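Local coordinates for designed helical repeat protein (Synthetic construct, PDB 5CWM) that serves no known natural function, being a computationally designed scaffold that builds an all-helical repeat architecture from successive antiparallel helices, at residues R72-L77 against L94-E99; R129-L134 against L151-E156. All coordinates share one frame; numbering follows the deposited sequence.

Helix 60-84 runs one way, a short turn reverses the chain, and helix 87-114 comes back beside it; contact 1 closes this hairpin between 72-77 and 94-99. The next two helices, 117-141 and 144-170, do the same, and contact 2 closes their hairpin between 129-134 and 151-156. The two contacts lie in series, neither nesting nor crossing, with centres about 12 Å apart. Helix 117-141 joins them: Leu133 packs on Ala74 of helix 60-84, and Leu134 on Leu94 and Val130 on Ala97 of helix 87-114, while Arg129 and Glu75 form a long, weak ion pair. Both lie near the middle of the chain, tying its central helices together.

Contact 1: residues R72-L77 against L94-E99; sequences RVAELL and LRVAEE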
loop_
_atom_site.group_PDB
_atom_site.type_symbol
_atom_site.label_atom_id
_atom_site.label_comp_id
_atom_site.label_asym_id
_atom_site.label_seq_id
_atom_site.Cartn_x
_atom_site.Cartn_y
_atom_site.Cartn_z
ATOM N N ARG A 72 -6.924 2.232 -3.219
ATOM C CA ARG A 72 -8.094 1.894 -4.024
ATOM C C ARG A 72 -8.115 2.711 -5.316
ATOM O O ARG A 72 -8.263 2.167 -6.420
ATOM C CB ARG A 72 -9.373 2.136 -3.220
ATOM C CG ARG A 72 -10.659 1.938 -3.995
ATOM C CD ARG A 72 -11.212 0.543 -3.792
ATOM N NE ARG A 72 -12.517 0.371 -4.423
ATOM C CZ ARG A 72 -13.676 0.618 -3.821
ATOM N NH1 ARG A 72 -13.695 1.050 -2.567
ATOM N NH2 ARG A 72 -14.817 0.434 -4.471
ATOM N N VAL A 73 -7.953 4.022 -5.161
ATOM C CA VAL A 73 -7.912 4.940 -6.292
ATOM C C VAL A 73 -6.793 4.567 -7.260
ATOM O O VAL A 73 -6.977 4.608 -8.472
ATOM C CB VAL A 73 -7.724 6.401 -5.826
ATOM C CG1 VAL A 73 -7.432 7.311 -7.008
ATOM C CG2 VAL A 73 -8.953 6.880 -5.070
ATOM N N ALA A 74 -5.641 4.191 -6.717
ATOM C CA ALA A 74 -4.491 3.816 -7.535
ATOM C C ALA A 74 -4.784 2.577 -8.380
ATOM O O ALA A 74 -4.516 2.560 -9.586
ATOM C CB ALA A 74 -3.273 3.584 -6.657
ATOM N N GLU A 75 -5.328 1.541 -7.743
ATOM C CA GLU A 75 -5.729 0.330 -8.455
ATOM C C GLU A 75 -6.723 0.673 -9.558
ATOM O O GLU A 75 -6.630 0.171 -10.687
ATOM C CB GLU A 75 -6.345 -0.692 -7.494
ATOM C CG GLU A 75 -5.406 -1.184 -6.405
ATOM C CD GLU A 75 -6.082 -2.149 -5.445
ATOM O OE1 GLU A 75 -7.319 -2.301 -5.527
ATOM O OE2 GLU A 75 -5.376 -2.754 -4.611
ATOM N N LEU A 76 -7.673 1.541 -9.219
ATOM C CA LEU A 76 -8.671 1.992 -10.180
ATOM C C LEU A 76 -8.011 2.664 -11.380
ATOM O O LEU A 76 -8.426 2.463 -12.520
ATOM C CB LEU A 76 -9.660 2.949 -9.514
ATOM C CG LEU A 76 -10.742 3.539 -10.420
ATOM C CD1 LEU A 76 -11.498 2.438 -11.147
ATOM C CD2 LEU A 76 -11.694 4.406 -9.612
ATOM N N LEU A 77 -6.974 3.452 -11.117
ATOM C CA LEU A 77 -6.253 4.152 -12.172
ATOM C C LEU A 77 -5.451 3.177 -13.020
ATOM O O LEU A 77 -5.226 3.419 -14.203
ATOM C CB LEU A 77 -5.333 5.221 -11.581
ATOM C CG LEU A 77 -6.039 6.410 -10.928
ATOM C CD1 LEU A 77 -5.047 7.501 -10.569
ATOM C CD2 LEU A 77 -7.127 6.948 -11.837
ATOM N N LEU A 94 0.938 5.066 -11.493
ATOM C CA LEU A 94 2.247 4.897 -10.874
ATOM C C LEU A 94 2.495 5.953 -9.799
ATOM O O LEU A 94 2.907 5.630 -8.682
ATOM C CB LEU A 94 3.348 4.958 -11.936
ATOM C CG LEU A 94 4.795 4.810 -11.461
ATOM C CD1 LEU A 94 4.992 3.490 -10.740
ATOM C CD2 LEU A 94 5.754 4.925 -12.636
ATOM N N ARG A 95 2.232 7.212 -10.142
ATOM C CA ARG A 95 2.427 8.324 -9.215
ATOM C C ARG A 95 1.562 8.184 -7.966
ATOM O O ARG A 95 2.046 8.349 -6.844
ATOM C CB ARG A 95 2.126 9.657 -9.906
ATOM C CG ARG A 95 3.060 9.994 -11.057
ATOM C CD ARG A 95 4.508 10.059 -10.600
ATOM N NE ARG A 95 5.406 10.420 -11.691
ATOM C CZ ARG A 95 5.955 9.545 -12.527
ATOM N NH1 ARG A 95 5.697 8.251 -12.397
ATOM N NH2 ARG A 95 6.762 9.962 -13.492
ATOM N N VAL A 96 0.283 7.879 -8.165
ATOM C CA VAL A 96 -0.649 7.725 -7.053
ATOM C C VAL A 96 -0.245 6.555 -6.156
ATOM O O VAL A 96 -0.388 6.624 -4.935
ATOM C CB VAL A 96 -2.097 7.533 -7.555
ATOM C CG1 VAL A 96 -3.038 7.239 -6.398
ATOM C CG2 VAL A 96 -2.557 8.772 -8.301
ATOM N N ALA A 97 0.273 5.488 -6.757
ATOM C CA ALA A 97 0.772 4.354 -5.980
ATOM C C ALA A 97 1.982 4.753 -5.132
ATOM O O ALA A 97 2.023 4.503 -3.915
ATOM C CB ALA A 97 1.126 3.198 -6.900
ATOM N N GLU A 98 2.963 5.376 -5.784
ATOM C CA GLU A 98 4.171 5.847 -5.110
ATOM C C GLU A 98 3.836 6.777 -3.949
ATOM O O GLU A 98 4.483 6.733 -2.903
ATOM C CB GLU A 98 5.096 6.559 -6.098
ATOM C CG GLU A 98 5.714 5.652 -7.151
ATOM C CD GLU A 98 6.618 6.406 -8.109
ATOM O OE1 GLU A 98 7.142 5.781 -9.055
ATOM O OE2 GLU A 98 6.807 7.625 -7.916
ATOM N N GLU A 99 2.824 7.617 -4.141
ATOM C CA GLU A 99 2.353 8.499 -3.080
ATOM C C GLU A 99 1.724 7.684 -1.955
ATOM O O GLU A 99 2.002 7.913 -0.776
ATOM C CB GLU A 99 1.347 9.514 -3.628
ATOM C CG GLU A 99 0.808 10.491 -2.590
ATOM C CD GLU A 99 1.837 11.522 -2.160
ATOM O OE1 GLU A 99 2.833 11.715 -2.889
ATOM O OE2 GLU A 99 1.648 12.142 -1.091
#
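Val96 reaches from helix 87-114 onto Val73, Ala74 and Leu77 of helix 60-84, its two methyls taking different partners. The side chains that meet are all aliphatic; no hydrogen bond crosses. Val96 CG1 lies 3.7 Å from Ala74 CB and, more loosely, 4.4 Å from Val73 CG1. Val96 CG2 lies 3.6 Å from Leu77 CD1, and the two side chains cross at about a right angle. The valine's first torsion (174°) sets CG1 opposite the backbone N and CG2 beside it, which separates the methyls between these neighbours.

Close backbone packing comes from the alanines. Ala74 CB sits 4.0 Å from the backbone N of Ala97 and 4.4 Å from Ala97 CB, and its small side chain leaves the CA atoms of Ala74 and Val96 only 5.5 Å apart. The short axes approach to 8.6 Å and run at 159° to each other, nearly antiparallel.

Neighbouring helices extend the apolar layer: Val73 and Leu77 also touch helix 30-57, and Ala97 touches Leu134 of helix 117-141. Charged groups lie off this interface, Arg72 pairing with Glu18 and Glu99 with Lys48 and Arg102. Two consecutive helices joined by a short turn and packed nearly antiparallel form a helical hairpin, here in a designed helical repeat protein, with alanine where the helices come close.

Contact 2: residues R129-L134 against L151-E156; sequences RVAELL and LRVAEE
Ala131 and Val153 meet where helix 117-141 and helix 144-170 run side by side, their short axes 8.3 Å apart at 164°. Val153 has CG1 opposite the backbone N (chi1 166°), turned to the alanine, with Ala131 CB 3.8 Å away. The other methyl, Val153 CG2, is opposite the carbonyl carbon and lies 3.7 Å from CD1 of Leu134. That leucine places CG beside its own backbone N (chi1 -71°) and extends on to CD1, which also approaches Val153 CB; the two side chains cross roughly perpendicularly. Val130 joins from the flank, its CG1 at 4.4 Å from Val153 CG1.

Beside the valine, Ala131 CB rests 3.8 Å from the backbone N of Ala154 and 4.1 Å from Ala154 CB, so methyl packs directly on backbone. The CA atoms of these two alanines are 5.3 Å apart, a spacing that small side chains permit.

Away from the interface, Arg152 lies along its own helix toward Glu156, one turn further on. Arg152 NH1 lies 3.4 Å from Glu156 OE1, but the oxygen stands well out of the guanidinium plane, an attraction of charge without a directed N-H, while Glu156 CB lies over one guanidinium face near its rim. Glu155 takes another direction, with salt bridges to Arg206 and Arg209 on helix 201-226.

All five residues touching across the two segments are buried and aliphatic, and no hydrogen bond links the segments; shape fit and exclusion of water therefore probably hold this pairing, with ion pairs left to its margins.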
loop_
_atom_site.group_PDB
_atom_site.type_symbol
_atom_site.label_atom_id
_atom_site.label_comp_id
_atom_site.label_asym_id
_atom_site.label_seq_id
_atom_site.Cartn_x
_atom_site.Cartn_y
_atom_site.Cartn_z
ATOM N N ARG A 129 0.609 -4.105 -0.163
ATOM C CA ARG A 129 -0.368 -4.000 -1.243
ATOM C C ARG A 129 0.097 -3.004 -2.301
ATOM O O ARG A 129 -0.081 -3.225 -3.499
ATOM C CB ARG A 129 -1.739 -3.587 -0.704
ATOM C CG ARG A 129 -2.501 -4.701 -0.007
ATOM C CD ARG A 129 -3.990 -4.595 -0.299
ATOM N NE ARG A 129 -4.540 -3.303 0.103
ATOM C CZ ARG A 129 -5.638 -2.763 -0.419
ATOM N NH1 ARG A 129 -6.300 -3.400 -1.373
ATOM N NH2 ARG A 129 -6.068 -1.584 0.008
ATOM N N VAL A 130 0.692 -1.905 -1.846
ATOM C CA VAL A 130 1.245 -0.898 -2.743
ATOM C C VAL A 130 2.388 -1.486 -3.561
ATOM O O VAL A 130 2.527 -1.194 -4.745
ATOM C CB VAL A 130 1.740 0.343 -1.967
ATOM C CG1 VAL A 130 2.523 1.277 -2.877
ATOM C CG2 VAL A 130 0.566 1.076 -1.341
ATOM N N ALA A 131 3.198 -2.330 -2.928
ATOM C CA ALA A 131 4.311 -2.979 -3.611
ATOM C C ALA A 131 3.806 -3.913 -4.708
ATOM O O ALA A 131 4.329 -3.916 -5.826
ATOM C CB ALA A 131 5.172 -3.744 -2.616
ATOM N N GLU A 132 2.786 -4.700 -4.382
ATOM C CA GLU A 132 2.175 -5.607 -5.349
ATOM C C GLU A 132 1.564 -4.828 -6.511
ATOM O O GLU A 132 1.680 -5.222 -7.675
ATOM C CB GLU A 132 1.111 -6.471 -4.672
ATOM C CG GLU A 132 1.637 -7.305 -3.514
ATOM C CD GLU A 132 0.533 -8.014 -2.757
ATOM O OE1 GLU A 132 -0.653 -7.761 -3.057
ATOM O OE2 GLU A 132 0.849 -8.824 -1.860
ATOM N N LEU A 133 0.918 -3.714 -6.181
ATOM C CA LEU A 133 0.322 -2.845 -7.187
ATOM C C LEU A 133 1.388 -2.299 -8.131
ATOM O O LEU A 133 1.213 -2.303 -9.349
ATOM C CB LEU A 133 -0.433 -1.699 -6.517
ATOM C CG LEU A 133 -1.243 -0.788 -7.437
ATOM C CD1 LEU A 133 -2.221 -1.604 -8.265
ATOM C CD2 LEU A 133 -1.977 0.251 -6.615
ATOM N N LEU A 134 2.496 -1.842 -7.556
ATOM C CA LEU A 134 3.632 -1.353 -8.327
ATOM C C LEU A 134 4.197 -2.459 -9.201
ATOM O O LEU A 134 4.714 -2.201 -10.287
ATOM C CB LEU A 134 4.721 -0.806 -7.402
ATOM C CG LEU A 134 4.435 0.514 -6.686
ATOM C CD1 LEU A 134 5.522 0.825 -5.671
ATOM C CD2 LEU A 134 4.307 1.642 -7.693
ATOM N N LEU A 151 10.206 -3.602 -5.798
ATOM C CA LEU A 151 11.060 -4.343 -4.872
ATOM C C LEU A 151 11.501 -3.485 -3.687
ATOM O O LEU A 151 11.497 -3.940 -2.534
ATOM C CB LEU A 151 12.288 -4.886 -5.604
ATOM C CG LEU A 151 12.025 -5.745 -6.845
ATOM C CD1 LEU A 151 13.333 -6.162 -7.500
ATOM C CD2 LEU A 151 11.191 -6.963 -6.488
ATOM N N ARG A 152 11.874 -2.241 -3.982
ATOM C CA ARG A 152 12.299 -1.289 -2.961
ATOM C C ARG A 152 11.216 -1.102 -1.900
ATOM O O ARG A 152 11.481 -1.210 -0.702
ATOM C CB ARG A 152 12.650 0.054 -3.607
ATOM C CG ARG A 152 13.766 0.830 -2.921
ATOM C CD ARG A 152 13.260 1.654 -1.749
ATOM N NE ARG A 152 13.554 1.026 -0.464
ATOM C CZ ARG A 152 13.416 1.632 0.711
ATOM N NH1 ARG A 152 12.988 2.885 0.766
ATOM N NH2 ARG A 152 13.708 0.986 1.832
ATOM N N VAL A 153 9.996 -0.832 -2.353
ATOM C CA VAL A 153 8.855 -0.647 -1.462
ATOM C C VAL A 153 8.559 -1.919 -0.667
ATOM O O VAL A 153 8.248 -1.858 0.523
ATOM C CB VAL A 153 7.599 -0.214 -2.251
ATOM C CG1 VAL A 153 6.346 -0.340 -1.398
ATOM C CG2 VAL A 153 7.760 1.211 -2.756
ATOM N N ALA A 154 8.663 -3.066 -1.332
ATOM C CA ALA A 154 8.490 -4.364 -0.681
ATOM C C ALA A 154 9.432 -4.523 0.511
ATOM O O ALA A 154 8.990 -4.655 1.662
ATOM C CB ALA A 154 8.708 -5.490 -1.681
ATOM N N GLU A 155 10.734 -4.520 0.228
ATOM C CA GLU A 155 11.739 -4.659 1.279
ATOM C C GLU A 155 11.588 -3.572 2.347
ATOM O O GLU A 155 11.865 -3.808 3.526
ATOM C CB GLU A 155 13.148 -4.622 0.682
ATOM C CG GLU A 155 14.248 -4.962 1.676
ATOM C CD GLU A 155 15.626 -4.981 1.045
ATOM O OE1 GLU A 155 15.733 -4.683 -0.164
ATOM O OE2 GLU A 155 16.601 -5.296 1.758
ATOM N N GLU A 156 11.141 -2.390 1.932
ATOM C CA GLU A 156 10.890 -1.298 2.868
ATOM C C GLU A 156 9.796 -1.677 3.862
ATOM O O GLU A 156 9.932 -1.445 5.062
ATOM C CB GLU A 156 10.500 -0.021 2.122
ATOM C CG GLU A 156 10.185 1.154 3.036
ATOM C CD GLU A 156 9.785 2.401 2.273
ATOM O OE1 GLU A 156 9.669 2.330 1.031
ATOM O OE2 GLU A 156 9.585 3.454 2.915
#